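Local structure of aminotransferase (6L1O) at residues Val109-Leu114 / Leu170-Tyr175. The protein is a pyridoxal-phosphate-dependent aminotransferase that takes part in the biosynthesis of the dipeptide antibiotic bacilysin. Sequence-based numbering, arbitrary orientation.
With PLP (pyridoxal-5'-phosphate), chain E.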
ATOM      1  N   VAL B 109       5.067   1.994  -7.262  1.00 16.25           N
ATOM      2  CA  VAL B 109       5.663   0.636  -7.496  1.00 16.66           C
ATOM      3  C   VAL B 109       6.282   0.572  -8.893  1.00 16.46           C
ATOM      4  O   VAL B 109       7.390   0.081  -9.065  1.00 16.36           O
ATOM      5  CB  VAL B 109       4.623  -0.459  -7.276  1.00 16.12           C
ATOM      6  CG1 VAL B 109       5.144  -1.848  -7.685  1.00 16.68           C
ATOM      7  CG2 VAL B 109       4.139  -0.450  -5.838  1.00 15.14           C
ATOM      8  N   LEU B 110       5.577   1.110  -9.888  1.00 18.50           N
ATOM      9  CA  LEU B 110       6.015   1.019 -11.249  1.00 17.67           C
ATOM     10  C   LEU B 110       7.294   1.788 -11.445  1.00 19.11           C
ATOM     11  O   LEU B 110       8.228   1.256 -12.044  1.00 23.16           O
ATOM     12  CB  LEU B 110       4.939   1.464 -12.235  1.00 17.99           C
ATOM     13  CG  LEU B 110       3.785   0.482 -12.485  1.00 19.17           C
ATOM     14  CD1 LEU B 110       2.601   1.181 -13.165  1.00 18.08           C
ATOM     15  CD2 LEU B 110       4.237  -0.678 -13.306  1.00 18.58           C
ATOM     16  N   THR B 111       7.393   2.977 -10.878  1.00 18.37           N
ATOM     17  CA  THR B 111       8.649   3.743 -10.950  1.00 20.88           C
ATOM     18  C   THR B 111       9.806   3.151 -10.193  1.00 21.06           C
ATOM     19  O   THR B 111      10.953   3.226 -10.643  1.00 23.44           O
ATOM     20  CB  THR B 111       8.441   5.212 -10.561  1.00 20.81           C
ATOM     21  OG1 THR B 111       7.919   5.304  -9.223  1.00 23.37           O
ATOM     22  CG2 THR B 111       7.480   5.869 -11.520  1.00 21.09           C
ATOM     23  N   GLN B 112       9.548   2.563  -9.029  1.00 18.42           N
ATOM     24  CA  GLN B 112      10.584   1.852  -8.311  1.00 18.82           C
ATOM     25  C   GLN B 112      11.098   0.643  -9.085  1.00 19.29           C
ATOM     26  O   GLN B 112      12.309   0.310  -9.025  1.00 18.78           O
ATOM     27  CB  GLN B 112      10.113   1.424  -6.903  1.00 19.49           C
ATOM     28  CG  GLN B 112       9.894   2.600  -5.951  1.00 22.17           C
ATOM     29  CD  GLN B 112      11.230   3.128  -5.417  1.00 25.41           C
ATOM     30  OE1 GLN B 112      12.116   2.335  -5.070  1.00 27.94           O
ATOM     31  NE2 GLN B 112      11.360   4.424  -5.315  1.00 23.86           N
ATOM     32  N   CYS B 113      10.212  -0.024  -9.805  1.00 19.24           N
ATOM     33  CA  CYS B 113      10.575  -1.183 -10.640  1.00 19.99           C
ATOM     34  C   CYS B 113      11.314  -0.861 -11.938  1.00 20.60           C
ATOM     35  O   CYS B 113      12.041  -1.713 -12.457  1.00 21.28           O
ATOM     36  CB  CYS B 113       9.359  -1.985 -11.024  1.00 20.68           C
ATOM     37  SG  CYS B 113       8.650  -2.865  -9.674  1.00 22.30           S
ATOM     38  N   LEU B 114      11.120   0.342 -12.459  1.00 18.85           N
ATOM     39  CA  LEU B 114      11.578   0.647 -13.809  1.00 22.95           C
ATOM     40  C   LEU B 114      12.600   1.770 -13.922  1.00 25.24           C
ATOM     41  O   LEU B 114      13.097   1.995 -15.010  1.00 27.20           O
ATOM     42  CB  LEU B 114      10.362   0.926 -14.706  1.00 22.36           C
ATOM     43  CG  LEU B 114       9.322  -0.209 -14.805  1.00 21.32           C
ATOM     44  CD1 LEU B 114       8.128   0.167 -15.651  1.00 22.93           C
ATOM     45  CD2 LEU B 114       9.932  -1.461 -15.446  1.00 24.16           C
ATOM     46  N   LEU B 170      11.819   5.687 -18.865  1.00 20.32           N
ATOM     47  CA  LEU B 170      10.392   5.602 -18.611  1.00 20.54           C
ATOM     48  C   LEU B 170       9.696   6.843 -19.111  1.00 19.40           C
ATOM     49  O   LEU B 170      10.200   7.947 -18.965  1.00 19.77           O
ATOM     50  CB  LEU B 170      10.139   5.433 -17.142  1.00 20.39           C
ATOM     51  CG  LEU B 170       8.654   5.177 -16.768  1.00 24.59           C
ATOM     52  CD1 LEU B 170       8.467   3.910 -15.971  1.00 26.22           C
ATOM     53  CD2 LEU B 170       8.123   6.346 -16.023  1.00 24.71           C
ATOM     54  N   MET B 171       8.531   6.637 -19.705  1.00 18.89           N
ATOM     55  CA  MET B 171       7.670   7.693 -20.092  1.00 18.95           C
ATOM     56  C   MET B 171       6.240   7.495 -19.524  1.00 17.71           C
ATOM     57  O   MET B 171       5.717   6.424 -19.596  1.00 17.11           O
ATOM     58  CB  MET B 171       7.583   7.715 -21.623  1.00 19.27           C
ATOM     59  CG  MET B 171       6.559   8.758 -22.147  1.00 22.74           C
ATOM     60  SD  MET B 171       6.497   8.886 -23.935  1.00 29.12           S
ATOM     61  CE  MET B 171       5.843   7.391 -24.478  1.00 28.58           C
ATOM     62  N   PHE B 172       5.635   8.576 -19.072  1.00 17.29           N
ATOM     63  CA  PHE B 172       4.190   8.625 -18.732  1.00 17.83           C
ATOM     64  C   PHE B 172       3.348   9.267 -19.803  1.00 16.05           C
ATOM     65  O   PHE B 172       3.692  10.334 -20.334  1.00 16.24           O
ATOM     66  CB  PHE B 172       3.985   9.421 -17.426  1.00 18.83           C
ATOM     67  CG  PHE B 172       4.444   8.696 -16.198  1.00 21.92           C
ATOM     68  CD1 PHE B 172       3.852   7.499 -15.829  1.00 24.14           C
ATOM     69  CD2 PHE B 172       5.416   9.242 -15.391  1.00 24.12           C
ATOM     70  CE1 PHE B 172       4.282   6.808 -14.683  1.00 26.95           C
ATOM     71  CE2 PHE B 172       5.823   8.592 -14.233  1.00 26.77           C
ATOM     72  CZ  PHE B 172       5.249   7.394 -13.875  1.00 28.11           C
ATOM     73  N   LEU B 173       2.202   8.659 -20.102  1.00 15.75           N
ATOM     74  CA  LEU B 173       1.196   9.286 -20.885  1.00 17.90           C
ATOM     75  C   LEU B 173      -0.170   9.088 -20.172  1.00 17.64           C
ATOM     76  O   LEU B 173      -0.355   8.112 -19.482  1.00 14.41           O
ATOM     77  CB  LEU B 173       1.166   8.658 -22.287  1.00 21.00           C
ATOM     78  CG  LEU B 173       2.442   8.761 -23.128  1.00 21.52           C
ATOM     79  CD1 LEU B 173       2.310   7.840 -24.342  1.00 25.60           C
ATOM     80  CD2 LEU B 173       2.686  10.181 -23.521  1.00 20.28           C
ATOM     81  N   ASN B 174      -1.106   9.993 -20.389  1.00 15.82           N
ATOM     82  CA  ASN B 174      -2.380   9.976 -19.716  1.00 14.54           C
ATOM     83  C   ASN B 174      -3.514  10.463 -20.615  1.00 14.27           C
ATOM     84  O   ASN B 174      -3.704  11.667 -20.753  1.00 15.63           O
ATOM     85  CB  ASN B 174      -2.257  10.846 -18.466  1.00 13.89           C
ATOM     86  CG  ASN B 174      -3.548  11.058 -17.743  1.00 16.05           C
ATOM     87  OD1 ASN B 174      -3.841  12.153 -17.323  1.00 14.41           O
ATOM     88  ND2 ASN B 174      -4.338  10.013 -17.598  1.00 16.28           N
ATOM     89  N   TYR B 175      -4.261   9.553 -21.212  1.00 15.44           N
ATOM     90  CA  TYR B 175      -5.439   9.895 -22.056  1.00 17.88           C
ATOM     91  C   TYR B 175      -6.599   8.951 -21.809  1.00 15.90           C
ATOM     92  O   TYR B 175      -6.415   7.743 -21.777  1.00 16.44           O
ATOM     93  CB  TYR B 175      -5.083   9.997 -23.563  1.00 17.23           C
ATOM     94  CG  TYR B 175      -3.963  11.016 -23.805  1.00 18.13           C
ATOM     95  CD1 TYR B 175      -4.246  12.361 -23.954  1.00 16.30           C
ATOM     96  CD2 TYR B 175      -2.640  10.635 -23.780  1.00 18.64           C
ATOM     97  CE1 TYR B 175      -3.258  13.263 -24.105  1.00 17.23           C
ATOM     98  CE2 TYR B 175      -1.630  11.561 -23.918  1.00 19.17           C
ATOM     99  CZ  TYR B 175      -1.936  12.871 -24.070  1.00 17.70           C
ATOM    100  OH  TYR B 175      -0.923  13.806 -24.184  1.00 18.09           O
TER
HETATM  101  N1  PLP E 401      -4.178   9.172 -12.670  1.00 19.85           N
HETATM  102  C2  PLP E 401      -4.766  10.371 -12.834  1.00 19.71           C
HETATM  103  C2A PLP E 401      -4.272  11.354 -13.855  1.00 19.38           C
HETATM  104  C3  PLP E 401      -5.827  10.789 -11.945  1.00 20.79           C
HETATM  105  O3  PLP E 401      -6.431  11.980 -12.012  1.00 20.76           O
HETATM  106  C4  PLP E 401      -6.264   9.820 -11.005  1.00 26.00           C
HETATM  107  C4A PLP E 401      -7.087  10.410  -9.888  1.00 34.09           C
HETATM  108  C5  PLP E 401      -5.586   8.535 -10.895  1.00 24.32           C
HETATM  109  C6  PLP E 401      -4.565   8.258 -11.791  1.00 22.51           C
HETATM  110  C5A PLP E 401      -6.051   7.449  -9.971  1.00 22.73           C
HETATM  111  O4P PLP E 401      -5.959   7.705  -8.638  1.00 20.62           O
HETATM  112  P   PLP E 401      -6.209   6.496  -7.566  1.00 16.73           P
HETATM  113  O1P PLP E 401      -4.993   6.505  -6.710  1.00 14.39           O
HETATM  114  O2P PLP E 401      -6.500   5.187  -8.269  1.00 16.02           O
HETATM  115  O3P PLP E 401      -7.438   6.931  -6.818  1.00 16.38           O
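Thr111 OG1 is hydrogen-bonded to two backbone carbonyls of its own helix, Leu107 O and Tyr108 O, which must share its one proton. The methyl CG2 makes the contact with Phe172. With chi1 at 59°, OG1 sits between the backbone N and the carbonyl carbon, while CG2 is anti to the carbonyl carbon. CG2 meets the edge of the Phe172 ring, near its plane, 3.6 Å from Phe172 CZ. The threonine comes in roughly perpendicular to the phenylalanine side chain. The Phe172 ring is also lined by its own strand: Leu170 CD2 sits 3.6 Å above the ring plane, displaced from the ring centre. Tyr131 stacks with the same ring.

The other methyl of Leu170 serves the helix end. Leu170 CD1 is 3.8 Å from Leu114 CB and equally 3.8 Å from Leu114 CD1. Leu170 reaches there with CG anti to its backbone N (chi1 -174°). The two backbones are closest here, with 7.0 Å between the CA atoms of Leu114 and Leu170. No hydrogen bond joins the two segments, and the four touching residues are all buried.

This is the cofactor domain of a class I aminotransferase. Helix 103-114 packs on the mixed seven-stranded sheet, in which strand 168-174 runs between and parallel to strands 120-125 and 202-206. The helix begins at the cofactor with Gly103, whose N hydrogen-bonds PLP. The strand instead arrives there with Asn174, whose OD1 lies 3.6 Å from the PLP methyl carbon C2A. The Asn174 amide is held at both ends, OD1 by the backbone N of Asn178 and ND2 by the carbonyl of Asp206. Near the C-terminal end of the helix, Gln112 O is hydrogen-bonded to Ser6 OG of the second subunit.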